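Local structure of endo-b-1,4-glucanase (Nasutitermes takasagoensis, 1KS8) at residues 1-6 with 334-339; 140-145 with 196-201; 190-195 with 209-214. The protein probably hydrolyses internal beta-1,4-glucosidic linkages in cellulose and related beta-D-glucans, as a family 9 glycosyl hydrolase. One frame throughout, in Å; residues are numbered along the deposited sequence.

Contact 1: 1-6 with 334-339. Unlike the reference sequence in segment 1-6: Met1 (reference Ala).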
loop_
_atom_site.group_PDB
_atom_site.type_symbol
_atom_site.label_atom_id
_atom_site.label_comp_id
_atom_site.label_asym_id
_atom_site.label_seq_id
_atom_site.Cartn_x
_atom_site.Cartn_y
_atom_site.Cartn_z
ATOM N N MET A 1 -17.064 4.409 20.783
ATOM C CA MET A 1 -17.652 3.803 19.554
ATOM C C MET A 1 -18.236 4.878 18.645
ATOM O O MET A 1 -17.915 6.060 18.779
ATOM C CB MET A 1 -18.747 2.802 19.930
ATOM C CG MET A 1 -19.905 3.410 20.708
ATOM S SD MET A 1 -21.249 2.237 20.976
ATOM C CE MET A 1 -22.270 2.566 19.537
ATOM N N ALA A 2 -19.097 4.457 17.722
ATOM C CA ALA A 2 -19.735 5.373 16.784
ATOM C C ALA A 2 -18.692 6.179 16.020
ATOM O O ALA A 2 -18.676 7.410 16.079
ATOM C CB ALA A 2 -20.676 6.308 17.532
ATOM N N TYR A 3 -17.822 5.478 15.298
ATOM C CA TYR A 3 -16.771 6.131 14.526
ATOM C C TYR A 3 -17.258 6.623 13.168
ATOM O O TYR A 3 -18.052 5.962 12.498
ATOM C CB TYR A 3 -15.593 5.173 14.319
ATOM C CG TYR A 3 -14.902 4.764 15.597
ATOM C CD1 TYR A 3 -14.249 5.705 16.394
ATOM C CD2 TYR A 3 -14.907 3.436 16.016
ATOM C CE1 TYR A 3 -13.617 5.329 17.580
ATOM C CE2 TYR A 3 -14.281 3.051 17.198
ATOM C CZ TYR A 3 -13.640 4.000 17.974
ATOM O OH TYR A 3 -13.036 3.621 19.153
ATOM N N ASP A 4 -16.764 7.791 12.772
ATOM C CA ASP A 4 -17.111 8.399 11.491
ATOM C C ASP A 4 -16.161 7.826 10.440
ATOM O O ASP A 4 -15.147 8.446 10.110
ATOM C CB ASP A 4 -16.924 9.915 11.585
ATOM C CG ASP A 4 -17.459 10.650 10.374
ATOM O OD1 ASP A 4 -17.714 10.003 9.337
ATOM O OD2 ASP A 4 -17.614 11.889 10.466
ATOM N N TYR A 5 -16.490 6.648 9.918
ATOM C CA TYR A 5 -15.641 5.995 8.922
ATOM C C TYR A 5 -15.429 6.846 7.681
ATOM O O TYR A 5 -14.365 6.794 7.065
ATOM C CB TYR A 5 -16.227 4.639 8.519
ATOM C CG TYR A 5 -16.384 3.681 9.673
ATOM C CD1 TYR A 5 -15.278 3.250 10.408
ATOM C CD2 TYR A 5 -17.643 3.221 10.047
ATOM C CE1 TYR A 5 -15.425 2.390 11.488
ATOM C CE2 TYR A 5 -17.802 2.363 11.125
ATOM C CZ TYR A 5 -16.692 1.952 11.844
ATOM O OH TYR A 5 -16.862 1.120 12.922
ATOM N N LYS A 6 -16.438 7.620 7.300
ATOM C CA LYS A 6 -16.305 8.479 6.132
ATOM C C LYS A 6 -15.165 9.466 6.344
ATOM O O LYS A 6 -14.356 9.694 5.445
ATOM C CB LYS A 6 -17.602 9.246 5.873
ATOM C CG LYS A 6 -18.759 8.384 5.401
ATOM C CD LYS A 6 -20.002 9.231 5.158
ATOM C CE LYS A 6 -21.147 8.393 4.613
ATOM N NZ LYS A 6 -21.567 7.326 5.562
ATOM N N GLN A 334 -11.450 -5.006 14.132
ATOM C CA GLN A 334 -10.036 -4.720 13.932
ATOM C C GLN A 334 -9.832 -3.259 13.564
ATOM O O GLN A 334 -8.946 -2.593 14.101
ATOM C CB GLN A 334 -9.463 -5.644 12.855
ATOM C CG GLN A 334 -9.581 -7.113 13.233
ATOM C CD GLN A 334 -8.909 -7.421 14.560
ATOM O OE1 GLN A 334 -7.688 -7.362 14.676
ATOM N NE2 GLN A 334 -9.709 -7.742 15.572
ATOM N N ILE A 335 -10.655 -2.756 12.650
ATOM C CA ILE A 335 -10.561 -1.359 12.264
ATOM C C ILE A 335 -10.900 -0.503 13.487
ATOM O O ILE A 335 -10.224 0.484 13.772
ATOM C CB ILE A 335 -11.531 -1.033 11.106
ATOM C CG1 ILE A 335 -11.157 -1.856 9.867
ATOM C CG2 ILE A 335 -11.502 0.458 10.796
ATOM C CD1 ILE A 335 -9.724 -1.660 9.387
ATOM N N ASP A 336 -11.937 -0.896 14.223
ATOM C CA ASP A 336 -12.334 -0.147 15.409
ATOM C C ASP A 336 -11.252 -0.132 16.485
ATOM O O ASP A 336 -11.157 0.824 17.257
ATOM C CB ASP A 336 -13.643 -0.697 15.978
ATOM C CG ASP A 336 -14.846 -0.312 15.137
ATOM O OD1 ASP A 336 -14.675 0.478 14.185
ATOM O OD2 ASP A 336 -15.963 -0.792 15.429
ATOM N N TYR A 337 -10.442 -1.184 16.555
ATOM C CA TYR A 337 -9.369 -1.191 17.535
ATOM C C TYR A 337 -8.396 -0.082 17.139
ATOM O O TYR A 337 -7.965 0.706 17.981
ATOM C CB TYR A 337 -8.645 -2.542 17.568
ATOM C CG TYR A 337 -7.525 -2.587 18.586
ATOM C CD1 TYR A 337 -6.323 -1.914 18.359
ATOM C CD2 TYR A 337 -7.680 -3.268 19.795
ATOM C CE1 TYR A 337 -5.305 -1.917 19.308
ATOM C CE2 TYR A 337 -6.668 -3.276 20.753
ATOM C CZ TYR A 337 -5.483 -2.597 20.502
ATOM O OH TYR A 337 -4.479 -2.587 21.443
ATOM N N ALA A 338 -8.061 -0.013 15.853
ATOM C CA ALA A 338 -7.142 1.011 15.373
ATOM C C ALA A 338 -7.684 2.412 15.627
ATOM O O ALA A 338 -6.920 3.346 15.876
ATOM C CB ALA A 338 -6.879 0.824 13.881
ATOM N N LEU A 339 -9.005 2.560 15.567
ATOM C CA LEU A 339 -9.629 3.861 15.773
ATOM C C LEU A 339 -9.792 4.260 17.234
ATOM O O LEU A 339 -10.073 5.422 17.523
ATOM C CB LEU A 339 -10.989 3.913 15.068
ATOM C CG LEU A 339 -10.970 3.622 13.563
ATOM C CD1 LEU A 339 -12.369 3.813 12.990
ATOM C CD2 LEU A 339 -9.980 4.543 12.866
#
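Tyr3 lays one face of its ring on Leu339. CB of Leu339 stands 3.7 Å from the centroid of the Tyr3 ring, almost on the ring normal, which makes a CH-pi contact. The two side chains run past each other in opposite directions. CD1 of Leu339 lies 3.7 Å from CB of Tyr3. The other face of the Tyr3 ring has CA of Met1 above its rim, so the chain start folds over the ring. Met1 differs from the reference sequence. The hydroxyl of Tyr3 is hydrogen-bonded to Asp341, just beyond the segment. Tyr5 meets the same helix differently. Its CG lies anti to the carbonyl carbon (chi1 -59°), and the ring extends to Asp336. The ring and the carboxylate are nearly coplanar, 4° apart, with OD1 at the ring edge. Tyr5 OH and Asp336 OD1 are 2.6 Å apart; Gln332 OE1 is a second possible acceptor for the hydroxyl proton. CD1 of Leu339 also touches Tyr5, 3.7 Å from its CE1, so one methyl serves both tyrosines. With an alanine here instead of Tyr3, CB of Leu339 would probably lose its aromatic cover, Asp341 its hydroxyl partner, and CA of Met1 the ring beneath it. Asp4, between the tyrosines, N-caps helix 5-18 through its side chain. Val429 of helix 415-430 also lies against Tyr5. Packing of the N-terminal lead-in and the start of helix 5-18 on helix 324-341, next to helix 415-430, fits the (alpha/alpha)6 barrel of family 9.

Contact 2: 140-145 with 196-201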
loop_
_atom_site.group_PDB
_atom_site.type_symbol
_atom_site.label_atom_id
_atom_site.label_comp_id
_atom_site.label_asym_id
_atom_site.label_seq_id
_atom_site.Cartn_x
_atom_site.Cartn_y
_atom_site.Cartn_z
ATOM N N TYR A 140 17.542 3.079 -9.460
ATOM C CA TYR A 140 17.894 1.695 -9.750
ATOM C C TYR A 140 16.793 1.040 -10.572
ATOM O O TYR A 140 15.606 1.292 -10.348
ATOM C CB TYR A 140 18.091 0.925 -8.443
ATOM C CG TYR A 140 19.099 1.542 -7.496
ATOM C CD1 TYR A 140 20.408 1.795 -7.902
ATOM C CD2 TYR A 140 18.749 1.847 -6.181
ATOM C CE1 TYR A 140 21.347 2.336 -7.019
ATOM C CE2 TYR A 140 19.677 2.386 -5.292
ATOM C CZ TYR A 140 20.970 2.626 -5.716
ATOM O OH TYR A 140 21.887 3.152 -4.828
ATOM N N LYS A 141 17.185 0.187 -11.510
ATOM C CA LYS A 141 16.218 -0.465 -12.376
ATOM C C LYS A 141 16.422 -1.965 -12.528
ATOM O O LYS A 141 17.467 -2.514 -12.168
ATOM C CB LYS A 141 16.294 0.159 -13.771
ATOM C CG LYS A 141 17.613 -0.131 -14.488
ATOM C CD LYS A 141 17.662 0.510 -15.869
ATOM C CE LYS A 141 18.870 0.033 -16.661
ATOM N NZ LYS A 141 20.149 0.327 -15.967
ATOM N N ILE A 142 15.390 -2.615 -13.051
ATOM C CA ILE A 142 15.461 -4.027 -13.369
ATOM C C ILE A 142 15.350 -4.031 -14.893
ATOM O O ILE A 142 14.787 -3.104 -15.487
ATOM C CB ILE A 142 14.299 -4.863 -12.751
ATOM C CG1 ILE A 142 12.942 -4.219 -13.044
ATOM C CG2 ILE A 142 14.517 -5.025 -11.252
ATOM C CD1 ILE A 142 11.760 -5.078 -12.610
ATOM N N ASP A 143 15.928 -5.043 -15.527
ATOM C CA ASP A 143 15.883 -5.166 -16.979
ATOM C C ASP A 143 16.054 -6.634 -17.346
ATOM O O ASP A 143 15.999 -7.496 -16.475
ATOM C CB ASP A 143 16.967 -4.302 -17.647
ATOM C CG ASP A 143 18.342 -4.496 -17.041
ATOM O OD1 ASP A 143 18.705 -5.644 -16.723
ATOM O OD2 ASP A 143 19.072 -3.490 -16.897
ATOM N N THR A 144 16.261 -6.929 -18.624
ATOM C CA THR A 144 16.402 -8.320 -19.038
ATOM C C THR A 144 17.602 -9.052 -18.436
ATOM O O THR A 144 17.559 -10.270 -18.272
ATOM C CB THR A 144 16.455 -8.449 -20.575
ATOM O OG1 THR A 144 17.537 -7.665 -21.092
ATOM C CG2 THR A 144 15.144 -7.974 -21.188
ATOM N N SER A 145 18.659 -8.320 -18.096
ATOM C CA SER A 145 19.848 -8.941 -17.512
ATOM C C SER A 145 19.748 -9.027 -15.990
ATOM O O SER A 145 20.379 -9.876 -15.362
ATOM C CB SER A 145 21.105 -8.156 -17.902
ATOM O OG SER A 145 21.075 -6.839 -17.385
ATOM N N SER A 196 15.016 -7.817 -5.713
ATOM C CA SER A 196 16.033 -7.380 -4.761
ATOM C C SER A 196 17.398 -8.027 -4.985
ATOM O O SER A 196 18.364 -7.698 -4.295
ATOM C CB SER A 196 15.562 -7.579 -3.312
ATOM O OG SER A 196 15.221 -8.920 -3.029
ATOM N N ASP A 197 17.474 -8.949 -5.944
ATOM C CA ASP A 197 18.748 -9.570 -6.291
ATOM C C ASP A 197 19.350 -8.688 -7.389
ATOM O O ASP A 197 20.544 -8.759 -7.680
ATOM C CB ASP A 197 18.558 -10.995 -6.827
ATOM C CG ASP A 197 18.354 -12.020 -5.724
ATOM O OD1 ASP A 197 18.672 -11.721 -4.555
ATOM O OD2 ASP A 197 17.887 -13.136 -6.034
ATOM N N SER A 198 18.501 -7.862 -7.998
ATOM C CA SER A 198 18.920 -6.943 -9.054
ATOM C C SER A 198 19.149 -5.561 -8.441
ATOM O O SER A 198 20.228 -4.983 -8.574
ATOM C CB SER A 198 17.853 -6.877 -10.147
ATOM O OG SER A 198 17.708 -8.144 -10.773
ATOM N N ILE A 199 18.126 -5.029 -7.780
ATOM C CA ILE A 199 18.241 -3.743 -7.102
ATOM C C ILE A 199 18.640 -4.167 -5.693
ATOM O O ILE A 199 17.806 -4.280 -4.792
ATOM C CB ILE A 199 16.892 -2.992 -7.092
ATOM C CG1 ILE A 199 16.466 -2.694 -8.534
ATOM C CG2 ILE A 199 17.015 -1.700 -6.293
ATOM C CD1 ILE A 199 15.142 -1.959 -8.666
ATOM N N THR A 200 19.931 -4.427 -5.519
ATOM C CA THR A 200 20.438 -4.905 -4.242
ATOM C C THR A 200 20.257 -3.983 -3.046
ATOM O O THR A 200 20.236 -4.451 -1.911
ATOM C CB THR A 200 21.927 -5.305 -4.345
ATOM O OG1 THR A 200 22.705 -4.177 -4.759
ATOM C CG2 THR A 200 22.102 -6.441 -5.351
ATOM N N ASP A 201 20.121 -2.683 -3.274
ATOM C CA ASP A 201 19.938 -1.781 -2.145
ATOM C C ASP A 201 18.648 -2.134 -1.409
ATOM O O ASP A 201 18.558 -1.992 -0.191
ATOM C CB ASP A 201 19.877 -0.326 -2.608
ATOM C CG ASP A 201 19.971 0.651 -1.452
ATOM O OD1 ASP A 201 19.027 1.441 -1.240
ATOM O OD2 ASP A 201 21.003 0.621 -0.749
#
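Tyr140 overlaps Ile199 with the base of its side chain. CB of Tyr140 lies 3.6 Å from CG2 of Ile199, and the two side chains cross at a slant. The strand 139-142 is an outer strand of the small antiparallel sheet that accompanies the (alpha/alpha)6 fold. The other segment comes from the end of helix 195-198 and the turn after it. Ile199 is the centre of an inverse gamma turn and points at the strand. The touching parts run nearly antiparallel, 156° apart, but no hydrogen bond joins them. Contact is by side chains and by the strand backbone. CG2 of Ile199 is anti to its own N, while CG1 is anti to the carbonyl carbon (chi1 -62°). Both branches face the strand: CG2 meets Tyr140, and CD1 of Ile199 lies 3.7 Å from Tyr140 O. CG1 of Ile199 approaches Lys141 O at 3.8 Å. Gln116 of strand 113-117 also touches Ile199. Ile142 adds its CG2 methyl, 4.0 Å from CB of Ser198 and 4.1 Å from CD1 of Ile199. The hydroxyl of Ser198 is bonded to Pro147 O. Beyond Ile199, Asp201 brings its CB to the far part of the tyrosine ring. Its OD1 is hydrogen-bonded to Gln116 NE2 and Gly120 N. The methylene approaches Tyr140, with CB of Asp201 3.8 Å from CE2 of Tyr140.

Contact 3: 190-195 with 209-214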
loop_
_atom_site.group_PDB
_atom_site.type_symbol
_atom_site.label_atom_id
_atom_site.label_comp_id
_atom_site.label_asym_id
_atom_site.label_seq_id
_atom_site.Cartn_x
_atom_site.Cartn_y
_atom_site.Cartn_z
ATOM N N ASN A 190 8.488 -13.450 -18.613
ATOM C CA ASN A 190 9.527 -13.914 -19.536
ATOM C C ASN A 190 10.940 -13.869 -18.955
ATOM O O ASN A 190 11.827 -14.597 -19.401
ATOM C CB ASN A 190 9.487 -13.080 -20.820
ATOM C CG ASN A 190 8.209 -13.287 -21.614
ATOM O OD1 ASN A 190 7.868 -12.479 -22.482
ATOM N ND2 ASN A 190 7.502 -14.372 -21.332
ATOM N N TYR A 191 11.147 -13.004 -17.969
ATOM C CA TYR A 191 12.449 -12.854 -17.327
ATOM C C TYR A 191 12.251 -13.013 -15.822
ATOM O O TYR A 191 11.983 -12.044 -15.106
ATOM C CB TYR A 191 13.029 -11.479 -17.670
ATOM C CG TYR A 191 13.220 -11.283 -19.161
ATOM C CD1 TYR A 191 14.377 -11.725 -19.800
ATOM C CD2 TYR A 191 12.215 -10.711 -19.942
ATOM C CE1 TYR A 191 14.527 -11.606 -21.182
ATOM C CE2 TYR A 191 12.353 -10.589 -21.325
ATOM C CZ TYR A 191 13.510 -11.040 -21.936
ATOM O OH TYR A 191 13.643 -10.934 -23.304
ATOM N N ARG A 192 12.388 -14.253 -15.358
ATOM C CA ARG A 192 12.190 -14.614 -13.957
ATOM C C ARG A 192 13.338 -14.263 -13.010
ATOM O O ARG A 192 14.508 -14.502 -13.313
ATOM C CB ARG A 192 11.912 -16.119 -13.853
ATOM C CG ARG A 192 10.742 -16.633 -14.687
ATOM C CD ARG A 192 9.403 -16.152 -14.150
ATOM N NE ARG A 192 8.270 -16.708 -14.889
ATOM C CZ ARG A 192 7.824 -17.956 -14.769
ATOM N NH1 ARG A 192 8.412 -18.802 -13.933
ATOM N NH2 ARG A 192 6.781 -18.358 -15.484
ATOM N N GLY A 193 12.986 -13.711 -11.851
ATOM C CA GLY A 193 13.986 -13.354 -10.861
ATOM C C GLY A 193 13.443 -12.467 -9.756
ATOM O O GLY A 193 12.397 -11.839 -9.914
ATOM N N LYS A 194 14.147 -12.431 -8.627
ATOM C CA LYS A 194 13.754 -11.596 -7.492
ATOM C C LYS A 194 14.307 -10.198 -7.747
ATOM O O LYS A 194 15.501 -10.046 -8.001
ATOM C CB LYS A 194 14.363 -12.132 -6.195
ATOM C CG LYS A 194 13.971 -13.553 -5.834
ATOM C CD LYS A 194 14.744 -14.017 -4.603
ATOM C CE LYS A 194 14.419 -15.455 -4.242
ATOM N NZ LYS A 194 15.219 -15.920 -3.075
ATOM N N TYR A 195 13.464 -9.173 -7.657
ATOM C CA TYR A 195 13.945 -7.822 -7.918
ATOM C C TYR A 195 15.036 -7.350 -6.960
ATOM O O TYR A 195 15.894 -6.565 -7.353
ATOM C CB TYR A 195 12.786 -6.812 -7.915
ATOM C CG TYR A 195 12.557 -6.112 -6.589
ATOM C CD1 TYR A 195 11.931 -6.764 -5.530
ATOM C CD2 TYR A 195 12.991 -4.800 -6.392
ATOM C CE1 TYR A 195 11.741 -6.129 -4.304
ATOM C CE2 TYR A 195 12.806 -4.155 -5.172
ATOM C CZ TYR A 195 12.181 -4.824 -4.133
ATOM O OH TYR A 195 12.000 -4.189 -2.928
ATOM N N ALA A 209 10.566 -12.118 -1.432
ATOM C CA ALA A 209 10.275 -13.349 -0.710
ATOM C C ALA A 209 10.260 -14.427 -1.792
ATOM O O ALA A 209 11.302 -14.974 -2.153
ATOM C CB ALA A 209 8.916 -13.255 -0.029
ATOM N N ASP A 210 9.075 -14.718 -2.314
ATOM C CA ASP A 210 8.921 -15.697 -3.382
ATOM C C ASP A 210 8.077 -14.997 -4.441
ATOM O O ASP A 210 6.857 -14.902 -4.314
ATOM C CB ASP A 210 8.217 -16.953 -2.864
ATOM C CG ASP A 210 8.208 -18.078 -3.883
ATOM O OD1 ASP A 210 8.113 -19.253 -3.468
ATOM O OD2 ASP A 210 8.284 -17.790 -5.097
ATOM N N TYR A 211 8.744 -14.503 -5.478
ATOM C CA TYR A 211 8.088 -13.758 -6.548
ATOM C C TYR A 211 6.967 -14.465 -7.297
ATOM O O TYR A 211 6.180 -13.820 -7.988
ATOM C CB TYR A 211 9.136 -13.275 -7.561
ATOM C CG TYR A 211 9.772 -14.373 -8.395
ATOM C CD1 TYR A 211 9.052 -15.026 -9.397
ATOM C CD2 TYR A 211 11.095 -14.754 -8.183
ATOM C CE1 TYR A 211 9.635 -16.031 -10.167
ATOM C CE2 TYR A 211 11.688 -15.756 -8.947
ATOM C CZ TYR A 211 10.952 -16.389 -9.936
ATOM O OH TYR A 211 11.537 -17.376 -10.697
ATOM N N ARG A 212 6.884 -15.782 -7.162
ATOM C CA ARG A 212 5.871 -16.548 -7.877
ATOM C C ARG A 212 4.416 -16.130 -7.661
ATOM O O ARG A 212 3.618 -16.177 -8.598
ATOM C CB ARG A 212 6.063 -18.036 -7.577
ATOM C CG ARG A 212 7.404 -18.544 -8.089
ATOM C CD ARG A 212 7.699 -19.974 -7.668
ATOM N NE ARG A 212 9.004 -20.408 -8.164
ATOM C CZ ARG A 212 10.163 -19.852 -7.817
ATOM N NH1 ARG A 212 10.185 -18.836 -6.964
ATOM N NH2 ARG A 212 11.299 -20.305 -8.329
ATOM N N ASP A 213 4.058 -15.711 -6.451
ATOM C CA ASP A 213 2.676 -15.299 -6.214
ATOM C C ASP A 213 2.336 -14.028 -6.994
ATOM O O ASP A 213 1.180 -13.801 -7.351
ATOM C CB ASP A 213 2.417 -15.098 -4.713
ATOM C CG ASP A 213 3.275 -14.010 -4.107
ATOM O OD1 ASP A 213 4.493 -13.999 -4.364
ATOM O OD2 ASP A 213 2.732 -13.172 -3.354
ATOM N N GLU A 214 3.350 -13.212 -7.272
ATOM C CA GLU A 214 3.157 -11.974 -8.022
ATOM C C GLU A 214 2.744 -12.235 -9.466
ATOM O O GLU A 214 1.967 -11.475 -10.046
ATOM C CB GLU A 214 4.438 -11.137 -8.015
ATOM C CG GLU A 214 4.764 -10.500 -6.678
ATOM C CD GLU A 214 3.655 -9.598 -6.191
ATOM O OE1 GLU A 214 3.080 -8.865 -7.023
ATOM O OE2 GLU A 214 3.362 -9.617 -4.977
HETATM O O HOH W 1 10.586 -19.341 -12.312
HETATM O O HOH W 2 13.736 -14.937 -1.047
#
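The extended residues 191-194, between helices 171-190 and 195-198, pass the turn that leads into helix 212-226, and the chains come nearest at Lys194 and Tyr211, whose CA atoms are 6.1 Å apart. Tyr211 carries most of the contact. Its CG sits between its own N and carbonyl carbon (chi1 70°), and the ring lies against Gly193. Gly193 covers one face, with its N 3.7 Å above the Tyr211 ring plane and toward the rim. That N is hydrogen-bonded to Ser149. On the opposite face of the ring lies NH1 of Arg212. Lys194 comes in at the ring edge, its CG 3.9 Å from CD2 of Tyr211. Arg192 crosses the tyrosine at about a right angle, and its CB is 3.4 Å from Tyr211 OH. The arginine chain bends at chi2, and a water joins its NH1 to that hydroxyl. NH2 of Arg192 is bonded to Asn189. The extended Lys194 chain reaches a second water, 2.7 Å from its NZ, which donates to Ala209 O. Two bonds grip OD2 of Asp210, from opposite faces of the carboxylate plane. One is a salt bridge from Arg212 NH1, 2.9 Å from Asp210 OD2; the other is a capping bond from Arg212 N. The guanidinium is thus held against the ring. Asp210, Asp213 and Glu214 bind calcium in a structure of this protein, together with Asp254, although no calcium is bound to this chain here. The contact packs the surface link 191-194 against the calcium-binding turn and first residues of helix 212-226.

In the fold
From the N terminus, the first residues and the start of helix 5-18 meet helix 324-341 in contact 1, which closes a loop of 327 residues, a little over half of them helical. Contacts 2 and 3 both fall within that loop, on the opposite side of the chain's centre. Contact 2 ties the outer strand 139-142 to the end of helix 195-198. Contact 3 opens inside this second loop, after helix 171-190, and closes beyond it, at the start of helix 212-226. The two therefore cross along the chain. They also touch, Thr144 on Tyr191 and Ile142 on Tyr195. Sheet edge and calcium-binding segment thus share one neighbourhood; by nearest atoms contact 1 is about 29 Å from contact 2 and about 21 Å from contact 3.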